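Local coordinates for protein acetyltransferase, GNAT family (Streptococcus pneumoniae, PDB 2I79) that binds acetyl coenzyme A and, as a member of the GNAT family, probably transfers its acetyl group to an amine of an acceptor substrate, at residues E4-A10 against T61-N67; A71-T77 against D89-G95; T127-R131 against I162-L166. One frame throughout, in Å; residues are numbered along the deposited sequence.

Contact 1 of 3, residues E4-A10 against T61-N67; sequences ELLIREA and TLLAFLN
Leu6 and Phe65 form a hydrogen-bonded pair where strand 5-9, an outermost strand of the GNAT sheet, runs antiparallel to strand 60-66; their axes approach to 4.6 Å at 162°. The backbone ladder has six hydrogen bonds, including reciprocal pairs at Leu6/Phe65 and Arg8/Leu63, and closes with Ala10 N to Thr61 O. The shortest, Phe65 N to Leu6 O, measures 2.7 Å.

Apolar contacts occupy both faces. On the one bearing Leu5, Ile7, Ala64 and Leu66, methyl meets methyl at Leu5 CD1 and Leu66 CD1 (3.8 Å), while Ile7 CG1 lies 4.0 Å from Ala64 CB; helix 103-117 covers this side. On the other, Leu6 CD2 lies 4.1 Å from Phe65 CD2, and past the strand end Ala10 CB rests 3.7 Å from Leu63 CD1.

The polar component is Arg8. Its CG sits between the backbone N and the carbonyl carbon (chi1 63°), and the extended chain carries the guanidinium to Phe65, the two planes 42° apart. NH1 donates in the guanidinium plane to Glu9 O and salt-bridges Asp14, links that restrict its rotation. Phe65 CE2 lies beneath one guanidinium face, and Arg8 NH2 comes within 3.4 Å of Phe65 CZ.

Contact 2 of 3, residues A71-T77 against D89-G95; sequences AGIVNIT and DLFIVIG. With ACO (acetyl coenzyme *a), chain G.
Ile73 and Phe91 meet on the face of the antiparallel hairpin 69-77/87-94 that also carries Val93 and Asn75. From CB, Ile73 places CG1 between the backbone N and the carbonyl carbon (chi1 68°), which brings CG1 to 3.7 Å from Val93 CG1. The tip, CD1, reaches the Phe91 ring at its edge, 3.5 Å from CD2, while the branch CG2 turns back toward Leu63 of strand 60-66. Phe91 CD1, across the ring from CD2, lies near the thioester carbon of acetyl coenzyme A, so the ring touches both Ile73 and the acetyl end of the cofactor.

The other face carries Val74, Ile76, Leu90 and Ile92; Val74, Leu90 and Ile92 pack on helix 103-117, Ile76 on Leu121. Val74 CG2 packs unusually tightly on Ile92 CG1, at 3.5 Å, and Leu90 CD1 fits between Val74 CG2 and Ile76 CG1.

Seven backbone hydrogen bonds join the strands, leaving Ile92 N, Ile92 O and Ile94 N to bond the ligand, while Ile94 O accepts from Trp99 NE1. Ile92 N donates to the thioester oxygen (ACO O) at 2.9 Å, Ile92 O accepts from N4P at 3.0 Å, and Ile94 N donates to O9P at 2.8 Å. The first bond would probably polarise the thioester carbonyl. A pantetheine arm bonded to the side of strand 87-94 that faces its parallel neighbour 123-129 is the hallmark of the GNAT acetyl coenzyme A site.

Contact 3 of 3, residues T127-R131 against I162-L166; sequences TVQTR and IDVYL
Val128 and Tyr165 make an antiparallel hydrogen-bonded pair between strands 123-129 and 160-170, whose axes close to 4.2 Å at 144°. This is part of the C-terminal portion of the GNAT sheet, and the pair's two bonds, Val128 N to Tyr165 O and Tyr165 N to Val128 O, are followed by a third from Thr130 N to Asp163 O, where the first strand has already ended.

Thr130 supplies a CH-pi contact. With chi1 near 60°, CG2 lies anti to the carbonyl carbon and sits over the centre of the Tyr165 ring, 3.5 Å from its centroid and only 6° off the normal. On the face bearing Thr127 and Leu166, methyl packing joins Thr127 CG2 to Leu166 CD2 at 3.7 Å; Leu166 also packs on Leu166 of the second subunit.

A water bridges the backbones, accepting from Arg131 N and donating to Asp163 O. Arg131 grips Gln129 side-on, NE and NH2 both donating to OE1 from the same face of the amide plane, and NH2 also makes a salt bridge to Asp30. Asp30 O accepts from Gln129 NE2, so both ends of the amide are held. Ile162 CD1 touches both, 3.4 Å from Gln129 CD and 3.5 Å from Arg131 NE.

How the contacts relate
All three contacts belong to one mixed sheet and follow one another along the chain. Contacts 1 and 2 are directly joined, with centres 11 Å apart: strands 60-66 and 69-77 are neighbours, linked by probable hydrogen bonds such as Ala71 N to Ala64 O (2.7 Å) and Leu62 N to Val74 O (2.9 Å). Contact 3 lies beyond contact 2, its centre 17 Å away and its nearest atoms about 6 Å; contact 1 is on the opposite side of the chain's centre, 28 Å from contact 3 between centres. Acetyl coenzyme A is hydrogen-bonded directly to contact 2, whereas the side chain of Val128 in contact 3 lies about 5 Å from it and that of Leu66 in contact 1 about 9 Å.

Contact 1 of 3, residues E4-A10 against T61-N67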
loop_
_atom_site.group_PDB
_atom_site.type_symbol
_atom_site.label_atom_id
_atom_site.label_comp_id
_atom_site.label_asym_id
_atom_site.label_seq_id
_atom_site.Cartn_x
_atom_site.Cartn_y
_atom_site.Cartn_z
ATOM N N GLU A 4 -29.340 19.623 -6.033
ATOM C CA GLU A 4 -29.547 18.385 -6.709
ATOM C C GLU A 4 -28.371 17.458 -6.384
ATOM O O GLU A 4 -27.214 17.861 -6.500
ATOM C CB GLU A 4 -29.621 18.704 -8.187
ATOM C CG GLU A 4 -29.979 17.554 -9.061
ATOM C CD GLU A 4 -30.279 18.032 -10.480
ATOM O OE1 GLU A 4 -29.707 19.092 -10.878
ATOM O OE2 GLU A 4 -31.100 17.357 -11.167
ATOM N N LEU A 5 -28.672 16.231 -5.963
ATOM C CA LEU A 5 -27.641 15.238 -5.579
ATOM C C LEU A 5 -27.746 13.976 -6.421
ATOM O O LEU A 5 -28.822 13.426 -6.548
ATOM C CB LEU A 5 -27.773 14.853 -4.099
ATOM C CG LEU A 5 -26.758 13.839 -3.528
ATOM C CD1 LEU A 5 -25.302 14.337 -3.685
ATOM C CD2 LEU A 5 -27.009 13.506 -2.062
ATOM N N LEU A 6 -26.633 13.510 -6.973
ATOM C CA LEU A 6 -26.555 12.132 -7.503
ATOM C C LEU A 6 -25.340 11.408 -6.903
ATOM O O LEU A 6 -24.237 11.939 -6.898
ATOM C CB LEU A 6 -26.491 12.117 -9.058
ATOM C CG LEU A 6 -26.199 10.764 -9.749
ATOM C CD1 LEU A 6 -27.333 9.735 -9.563
ATOM C CD2 LEU A 6 -25.952 10.980 -11.219
ATOM N N ILE A 7 -25.556 10.210 -6.373
ATOM C CA ILE A 7 -24.456 9.322 -6.010
ATOM C C ILE A 7 -24.563 8.072 -6.864
ATOM O O ILE A 7 -25.632 7.438 -6.928
ATOM C CB ILE A 7 -24.444 8.963 -4.534
ATOM C CG1 ILE A 7 -24.151 10.229 -3.719
ATOM C CG2 ILE A 7 -23.386 7.881 -4.271
ATOM C CD1 ILE A 7 -24.141 10.046 -2.201
ATOM N N ARG A 8 -23.469 7.749 -7.551
ATOM C CA ARG A 8 -23.394 6.534 -8.381
ATOM C C ARG A 8 -21.955 6.137 -8.702
ATOM O O ARG A 8 -21.029 6.951 -8.606
ATOM C CB ARG A 8 -24.134 6.726 -9.716
ATOM C CG ARG A 8 -23.554 7.801 -10.617
ATOM C CD ARG A 8 -23.965 7.612 -12.077
ATOM N NE ARG A 8 -23.592 8.755 -12.915
ATOM C CZ ARG A 8 -22.368 8.993 -13.378
ATOM N NH1 ARG A 8 -21.369 8.158 -13.114
ATOM N NH2 ARG A 8 -22.141 10.058 -14.132
ATOM N N GLU A 9 -21.804 4.905 -9.166
ATOM C CA GLU A 9 -20.505 4.397 -9.625
ATOM C C GLU A 9 -19.963 5.243 -10.766
ATOM O O GLU A 9 -20.723 5.641 -11.650
ATOM C CB GLU A 9 -20.642 2.937 -10.071
ATOM C CG GLU A 9 -19.326 2.252 -10.294
ATOM C CD GLU A 9 -19.435 0.708 -10.387
ATOM O OE1 GLU A 9 -20.532 0.128 -10.165
ATOM O OE2 GLU A 9 -18.391 0.077 -10.659
ATOM N N ALA A 10 -18.660 5.527 -10.735
ATOM C CA ALA A 10 -17.991 6.243 -11.816
ATOM C C ALA A 10 -18.037 5.418 -13.104
ATOM O O ALA A 10 -17.953 4.186 -13.056
ATOM C CB ALA A 10 -16.541 6.544 -11.452
ATOM N N THR A 61 -15.133 2.824 -7.479
ATOM C CA THR A 61 -15.089 4.266 -7.354
ATOM C C THR A 61 -16.513 4.811 -7.463
ATOM O O THR A 61 -17.182 4.593 -8.463
ATOM C CB THR A 61 -14.231 4.929 -8.432
ATOM O OG1 THR A 61 -12.910 4.439 -8.337
ATOM C CG2 THR A 61 -14.208 6.477 -8.287
ATOM N N LEU A 62 -16.957 5.490 -6.405
ATOM C CA LEU A 62 -18.265 6.139 -6.332
ATOM C C LEU A 62 -18.111 7.650 -6.351
ATOM O O LEU A 62 -17.247 8.208 -5.668
ATOM C CB LEU A 62 -18.993 5.757 -5.048
ATOM C CG LEU A 62 -19.488 4.306 -4.859
ATOM C CD1 LEU A 62 -20.100 4.142 -3.464
ATOM C CD2 LEU A 62 -20.490 3.885 -5.914
ATOM N N LEU A 63 -18.980 8.304 -7.114
ATOM C CA LEU A 63 -18.968 9.742 -7.267
ATOM C C LEU A 63 -20.247 10.383 -6.691
ATOM O O LEU A 63 -21.337 9.808 -6.793
ATOM C CB LEU A 63 -18.871 10.081 -8.754
ATOM C CG LEU A 63 -17.703 9.519 -9.582
ATOM C CD1 LEU A 63 -17.798 9.978 -11.026
ATOM C CD2 LEU A 63 -16.361 9.907 -8.988
ATOM N N ALA A 64 -20.105 11.569 -6.105
ATOM C CA ALA A 64 -21.241 12.406 -5.726
ATOM C C ALA A 64 -21.233 13.634 -6.615
ATOM O O ALA A 64 -20.251 14.354 -6.648
ATOM C CB ALA A 64 -21.149 12.808 -4.258
ATOM N N PHE A 65 -22.328 13.848 -7.355
ATOM C CA PHE A 65 -22.560 15.069 -8.097
ATOM C C PHE A 65 -23.516 15.953 -7.293
ATOM O O PHE A 65 -24.605 15.525 -6.900
ATOM C CB PHE A 65 -23.168 14.778 -9.478
ATOM C CG PHE A 65 -22.291 13.930 -10.368
ATOM C CD1 PHE A 65 -21.494 14.515 -11.334
ATOM C CD2 PHE A 65 -22.263 12.542 -10.218
ATOM C CE1 PHE A 65 -20.698 13.724 -12.164
ATOM C CE2 PHE A 65 -21.471 11.747 -11.010
ATOM C CZ PHE A 65 -20.680 12.326 -11.988
ATOM N N LEU A 66 -23.081 17.182 -7.043
ATOM C CA LEU A 66 -23.915 18.221 -6.468
ATOM C C LEU A 66 -24.147 19.251 -7.552
ATOM O O LEU A 66 -23.185 19.800 -8.122
ATOM C CB LEU A 66 -23.204 18.861 -5.295
ATOM C CG LEU A 66 -23.941 19.179 -4.019
ATOM C CD1 LEU A 66 -25.078 18.178 -3.634
ATOM C CD2 LEU A 66 -22.826 19.230 -2.957
ATOM N N ASN A 67 -25.425 19.486 -7.846
ATOM C CA ASN A 67 -25.817 20.390 -8.922
ATOM C C ASN A 67 -25.096 20.100 -10.257
ATOM O O ASN A 67 -24.634 21.011 -10.942
ATOM C CB ASN A 67 -25.628 21.831 -8.434
ATOM C CG ASN A 67 -26.438 22.098 -7.174
ATOM O OD1 ASN A 67 -25.960 22.686 -6.200
ATOM N ND2 ASN A 67 -27.649 21.593 -7.168
#

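Contact 2 of 3, residues A71-T77 against D89-G95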
loop_
_atom_site.group_PDB
_atom_site.type_symbol
_atom_site.label_atom_id
_atom_site.label_comp_id
_atom_site.label_asym_id
_atom_site.label_seq_id
_atom_site.Cartn_x
_atom_site.Cartn_y
_atom_site.Cartn_z
ATOM N N ALA A 71 -18.702 16.557 -6.540
ATOM C CA ALA A 71 -18.439 17.195 -5.269
ATOM C C ALA A 71 -17.601 16.321 -4.304
ATOM O O ALA A 71 -17.016 16.847 -3.351
ATOM C CB ALA A 71 -19.765 17.585 -4.608
ATOM N N GLY A 72 -17.560 15.008 -4.564
ATOM C CA GLY A 72 -16.860 14.067 -3.714
ATOM C C GLY A 72 -16.628 12.714 -4.372
ATOM O O GLY A 72 -17.299 12.362 -5.335
ATOM N N ILE A 73 -15.637 11.980 -3.888
ATOM C CA ILE A 73 -15.382 10.616 -4.348
ATOM C C ILE A 73 -15.015 9.711 -3.193
ATOM O O ILE A 73 -14.416 10.152 -2.216
ATOM C CB ILE A 73 -14.270 10.544 -5.426
ATOM C CG1 ILE A 73 -12.895 10.902 -4.861
ATOM C CG2 ILE A 73 -14.631 11.436 -6.613
ATOM C CD1 ILE A 73 -12.005 9.649 -4.618
ATOM N N VAL A 74 -15.434 8.458 -3.286
ATOM C CA VAL A 74 -14.929 7.413 -2.408
ATOM C C VAL A 74 -14.356 6.315 -3.316
ATOM O O VAL A 74 -14.950 5.923 -4.324
ATOM C CB VAL A 74 -15.976 6.897 -1.350
ATOM C CG1 VAL A 74 -17.274 6.465 -1.981
ATOM C CG2 VAL A 74 -15.375 5.734 -0.498
ATOM N N ASN A 75 -13.166 5.855 -2.956
ATOM C CA ASN A 75 -12.433 4.892 -3.735
ATOM C C ASN A 75 -12.117 3.689 -2.858
ATOM O O ASN A 75 -11.599 3.839 -1.737
ATOM C CB ASN A 75 -11.158 5.565 -4.184
ATOM C CG ASN A 75 -10.721 5.133 -5.522
ATOM O OD1 ASN A 75 -9.728 4.416 -5.655
ATOM N ND2 ASN A 75 -11.461 5.542 -6.543
ATOM N N ILE A 76 -12.481 2.502 -3.320
ATOM C CA ILE A 76 -11.919 1.287 -2.741
ATOM C C ILE A 76 -10.987 0.626 -3.745
ATOM O O ILE A 76 -11.354 0.357 -4.886
ATOM C CB ILE A 76 -12.959 0.285 -2.294
ATOM C CG1 ILE A 76 -13.894 0.915 -1.257
ATOM C CG2 ILE A 76 -12.251 -0.942 -1.741
ATOM C CD1 ILE A 76 -15.074 0.039 -0.919
ATOM N N THR A 77 -9.773 0.397 -3.279
ATOM C CA THR A 77 -8.694 -0.219 -4.026
ATOM C C THR A 77 -8.313 -1.526 -3.335
ATOM O O THR A 77 -8.524 -1.676 -2.147
ATOM C CB THR A 77 -7.519 0.757 -4.048
ATOM O OG1 THR A 77 -7.506 1.410 -5.312
ATOM C CG2 THR A 77 -6.213 0.076 -3.774
ATOM N N ASP A 89 -8.595 -0.888 0.467
ATOM C CA ASP A 89 -7.982 0.350 0.940
ATOM C C ASP A 89 -8.896 1.479 0.542
ATOM O O ASP A 89 -9.199 1.645 -0.660
ATOM C CB ASP A 89 -6.613 0.519 0.283
ATOM C CG ASP A 89 -5.641 -0.585 0.701
ATOM O OD1 ASP A 89 -5.332 -0.647 1.904
ATOM O OD2 ASP A 89 -5.214 -1.407 -0.159
ATOM N N LEU A 90 -9.341 2.239 1.537
ATOM C CA LEU A 90 -10.339 3.278 1.335
ATOM C C LEU A 90 -9.670 4.659 1.169
ATOM O O LEU A 90 -8.669 4.972 1.832
ATOM C CB LEU A 90 -11.361 3.248 2.502
ATOM C CG LEU A 90 -12.787 3.828 2.436
ATOM C CD1 LEU A 90 -13.713 3.195 1.430
ATOM C CD2 LEU A 90 -13.438 3.664 3.816
ATOM N N PHE A 91 -10.236 5.464 0.254
ATOM C CA PHE A 91 -9.872 6.872 0.049
ATOM C C PHE A 91 -11.152 7.685 -0.190
ATOM O O PHE A 91 -11.938 7.318 -1.070
ATOM C CB PHE A 91 -8.955 7.000 -1.170
ATOM C CG PHE A 91 -8.607 8.412 -1.528
ATOM C CD1 PHE A 91 -7.693 9.134 -0.764
ATOM C CD2 PHE A 91 -9.195 9.032 -2.614
ATOM C CE1 PHE A 91 -7.357 10.452 -1.098
ATOM C CE2 PHE A 91 -8.869 10.348 -2.952
ATOM C CZ PHE A 91 -7.948 11.056 -2.194
ATOM N N ILE A 92 -11.349 8.772 0.570
ATOM C CA ILE A 92 -12.467 9.722 0.354
ATOM C C ILE A 92 -11.974 11.169 0.338
ATOM O O ILE A 92 -11.158 11.578 1.164
ATOM C CB ILE A 92 -13.569 9.601 1.458
ATOM C CG1 ILE A 92 -14.029 8.143 1.614
ATOM C CG2 ILE A 92 -14.826 10.504 1.158
ATOM C CD1 ILE A 92 -15.127 7.944 2.683
ATOM N N VAL A 93 -12.483 11.970 -0.588
ATOM C CA VAL A 93 -12.218 13.397 -0.539
ATOM C C VAL A 93 -13.443 14.140 -1.033
ATOM O O VAL A 93 -14.099 13.695 -1.975
ATOM C CB VAL A 93 -10.948 13.791 -1.325
ATOM C CG1 VAL A 93 -11.036 13.315 -2.777
ATOM C CG2 VAL A 93 -10.730 15.287 -1.251
ATOM N N ILE A 94 -13.758 15.240 -0.327
ATOM C CA ILE A 94 -14.895 16.126 -0.624
ATOM C C ILE A 94 -14.311 17.515 -0.904
ATOM O O ILE A 94 -13.308 17.907 -0.287
ATOM C CB ILE A 94 -15.908 16.187 0.553
ATOM C CG1 ILE A 94 -16.457 14.780 0.884
ATOM C CG2 ILE A 94 -17.087 17.115 0.242
ATOM C CD1 ILE A 94 -17.305 14.136 -0.226
ATOM N N GLY A 95 -14.883 18.224 -1.885
ATOM C CA GLY A 95 -14.522 19.618 -2.111
ATOM C C GLY A 95 -14.757 20.420 -0.848
ATOM O O GLY A 95 -15.777 20.243 -0.178
HETATM N N1A ACO G . -12.693 17.804 14.527
HETATM C C2A ACO G . -13.639 16.863 14.735
HETATM N N3A ACO G . -14.729 16.741 13.953
HETATM C C4A ACO G . -14.926 17.563 12.904
HETATM C C5A ACO G . -13.940 18.598 12.600
HETATM C C6A ACO G . -12.773 18.672 13.491
HETATM N N6A ACO G . -11.822 19.606 13.275
HETATM N N7A ACO G . -14.385 19.260 11.530
HETATM C C8A ACO G . -15.570 18.676 11.175
HETATM N N9A ACO G . -15.887 17.666 12.004
HETATM C C1B ACO G . -17.043 16.726 12.025
HETATM C C2B ACO G . -18.435 17.247 11.702
HETATM O O2B ACO G . -19.089 17.780 12.856
HETATM C C3B ACO G . -19.106 15.976 11.249
HETATM O O3B ACO G . -19.417 15.085 12.305
HETATM P P3B ACO G . -20.901 14.817 12.842
HETATM O O7A ACO G . -21.054 16.153 13.551
HETATM O O8A ACO G . -20.838 13.600 13.734
HETATM O O9A ACO G . -21.769 14.577 11.633
HETATM C C4B ACO G . -17.996 15.254 10.499
HETATM O O4B ACO G . -16.777 15.673 11.102
HETATM C C5B ACO G . -18.051 15.584 9.013
HETATM O O5B ACO G . -18.983 14.656 8.445
HETATM P P1A ACO G . -19.504 14.911 6.946
HETATM O O1A ACO G . -19.960 16.337 6.789
HETATM O O2A ACO G . -20.418 13.743 6.634
HETATM O O3A ACO G . -18.094 14.837 6.154
HETATM P P2A ACO G . -17.488 15.877 5.043
HETATM O O4A ACO G . -16.957 17.201 5.603
HETATM O O5A ACO G . -18.505 15.875 3.928
HETATM O O6A ACO G . -16.205 14.949 4.643
HETATM C CBP ACO G . -13.773 14.752 4.826
HETATM C CCP ACO G . -15.111 14.784 5.539
HETATM C CDP ACO G . -12.689 14.448 5.871
HETATM C CEP ACO G . -13.840 13.672 3.735
HETATM C CAP ACO G . -13.502 16.119 4.189
HETATM O OAP ACO G . -13.322 17.146 5.193
HETATM C C9P ACO G . -12.297 16.070 3.263
HETATM O O9P ACO G . -12.432 15.692 2.115
HETATM N N8P ACO G . -11.130 16.474 3.749
HETATM C C7P ACO G . -9.878 16.538 2.985
HETATM C C6P ACO G . -9.397 15.185 2.461
HETATM C C5P ACO G . -9.277 14.182 3.573
HETATM O O5P ACO G . -8.638 14.468 4.565
HETATM N N4P ACO G . -9.895 13.019 3.408
HETATM C C3P ACO G . -9.861 11.944 4.387
HETATM C C2P ACO G . -8.518 11.231 4.461
HETATM S S1P ACO G . -8.202 10.414 2.922
HETATM C C ACO G . -8.624 8.845 2.963
HETATM O O ACO G . -9.819 8.699 3.078
HETATM C CH3 ACO G . -7.554 7.773 2.866
#

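Contact 3 of 3, residues T127-R131 against I162-L166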
loop_
_atom_site.group_PDB
_atom_site.type_symbol
_atom_site.label_atom_id
_atom_site.label_comp_id
_atom_site.label_asym_id
_atom_site.label_seq_id
_atom_site.Cartn_x
_atom_site.Cartn_y
_atom_site.Cartn_z
ATOM N N THR A 127 -4.966 4.820 6.296
ATOM C CA THR A 127 -4.158 5.560 7.228
ATOM C C THR A 127 -4.623 7.005 7.085
ATOM O O THR A 127 -4.985 7.435 5.980
ATOM C CB THR A 127 -2.660 5.474 6.906
ATOM O OG1 THR A 127 -2.450 6.084 5.652
ATOM C CG2 THR A 127 -2.174 4.048 6.813
ATOM N N VAL A 128 -4.596 7.732 8.201
ATOM C CA VAL A 128 -5.099 9.106 8.301
ATOM C C VAL A 128 -4.110 9.907 9.166
ATOM O O VAL A 128 -3.724 9.437 10.243
ATOM C CB VAL A 128 -6.526 9.161 9.009
ATOM C CG1 VAL A 128 -7.071 10.604 9.073
ATOM C CG2 VAL A 128 -7.531 8.274 8.261
ATOM N N GLN A 129 -3.738 11.118 8.744
ATOM C CA GLN A 129 -2.844 11.941 9.563
ATOM C C GLN A 129 -3.492 12.181 10.943
ATOM O O GLN A 129 -4.693 12.437 11.043
ATOM C CB GLN A 129 -2.515 13.262 8.879
ATOM C CG GLN A 129 -1.749 13.160 7.551
ATOM C CD GLN A 129 -1.699 14.500 6.797
ATOM O OE1 GLN A 129 -2.218 15.519 7.275
ATOM N NE2 GLN A 129 -1.083 14.495 5.610
ATOM N N THR A 130 -2.731 12.045 12.013
ATOM C CA THR A 130 -3.362 12.105 13.348
ATOM C C THR A 130 -4.022 13.477 13.583
ATOM O O THR A 130 -5.094 13.575 14.171
ATOM C CB THR A 130 -2.395 11.744 14.467
ATOM O OG1 THR A 130 -1.296 12.651 14.449
ATOM C CG2 THR A 130 -1.894 10.317 14.298
ATOM N N ARG A 131 -3.418 14.522 13.026
ATOM C CA ARG A 131 -3.989 15.870 13.091
ATOM C C ARG A 131 -5.264 16.076 12.272
ATOM O O ARG A 131 -5.932 17.086 12.437
ATOM C CB ARG A 131 -2.943 16.879 12.599
ATOM C CG ARG A 131 -2.703 16.798 11.109
ATOM C CD ARG A 131 -1.745 17.835 10.610
ATOM N NE ARG A 131 -1.636 17.683 9.182
ATOM C CZ ARG A 131 -1.474 18.665 8.293
ATOM N NH1 ARG A 131 -1.384 19.939 8.645
ATOM N NH2 ARG A 131 -1.389 18.358 7.012
ATOM N N ILE A 162 5.070 14.101 10.104
ATOM C CA ILE A 162 3.939 13.950 11.005
ATOM C C ILE A 162 3.496 12.484 11.062
ATOM O O ILE A 162 3.779 11.679 10.153
ATOM C CB ILE A 162 2.736 14.852 10.603
ATOM C CG1 ILE A 162 2.172 14.465 9.222
ATOM C CG2 ILE A 162 3.094 16.360 10.652
ATOM C CD1 ILE A 162 0.914 15.244 8.887
ATOM N N ASP A 163 2.764 12.170 12.124
ATOM C CA ASP A 163 2.223 10.836 12.371
ATOM C C ASP A 163 0.891 10.597 11.675
ATOM O O ASP A 163 0.087 11.522 11.452
ATOM C CB ASP A 163 1.984 10.593 13.881
ATOM C CG ASP A 163 3.278 10.533 14.708
ATOM O OD1 ASP A 163 4.200 11.328 14.483
ATOM O OD2 ASP A 163 3.368 9.689 15.619
ATOM N N VAL A 164 0.651 9.319 11.410
ATOM C CA VAL A 164 -0.615 8.808 10.889
ATOM C C VAL A 164 -1.203 7.725 11.804
ATOM O O VAL A 164 -0.480 7.005 12.461
ATOM C CB VAL A 164 -0.471 8.274 9.452
ATOM C CG1 VAL A 164 -0.027 9.406 8.524
ATOM C CG2 VAL A 164 0.499 7.057 9.335
ATOM N N TYR A 165 -2.525 7.631 11.830
ATOM C CA TYR A 165 -3.213 6.496 12.401
ATOM C C TYR A 165 -3.442 5.476 11.304
ATOM O O TYR A 165 -3.751 5.813 10.175
ATOM C CB TYR A 165 -4.573 6.903 12.989
ATOM C CG TYR A 165 -4.494 7.669 14.325
ATOM C CD1 TYR A 165 -3.758 7.154 15.409
ATOM C CD2 TYR A 165 -5.176 8.872 14.503
ATOM C CE1 TYR A 165 -3.693 7.840 16.637
ATOM C CE2 TYR A 165 -5.135 9.564 15.713
ATOM C CZ TYR A 165 -4.378 9.040 16.786
ATOM O OH TYR A 165 -4.312 9.702 18.001
ATOM N N LEU A 166 -3.275 4.222 11.670
ATOM C CA LEU A 166 -3.830 3.081 10.950
ATOM C C LEU A 166 -5.255 2.830 11.436
ATOM O O LEU A 166 -5.472 2.670 12.653
ATOM C CB LEU A 166 -3.009 1.841 11.315
ATOM C CG LEU A 166 -1.505 1.846 11.060
ATOM C CD1 LEU A 166 -0.866 0.667 11.858
ATOM C CD2 LEU A 166 -1.284 1.739 9.558
HETATM O O HOH W 1 -0.704 14.114 11.941
#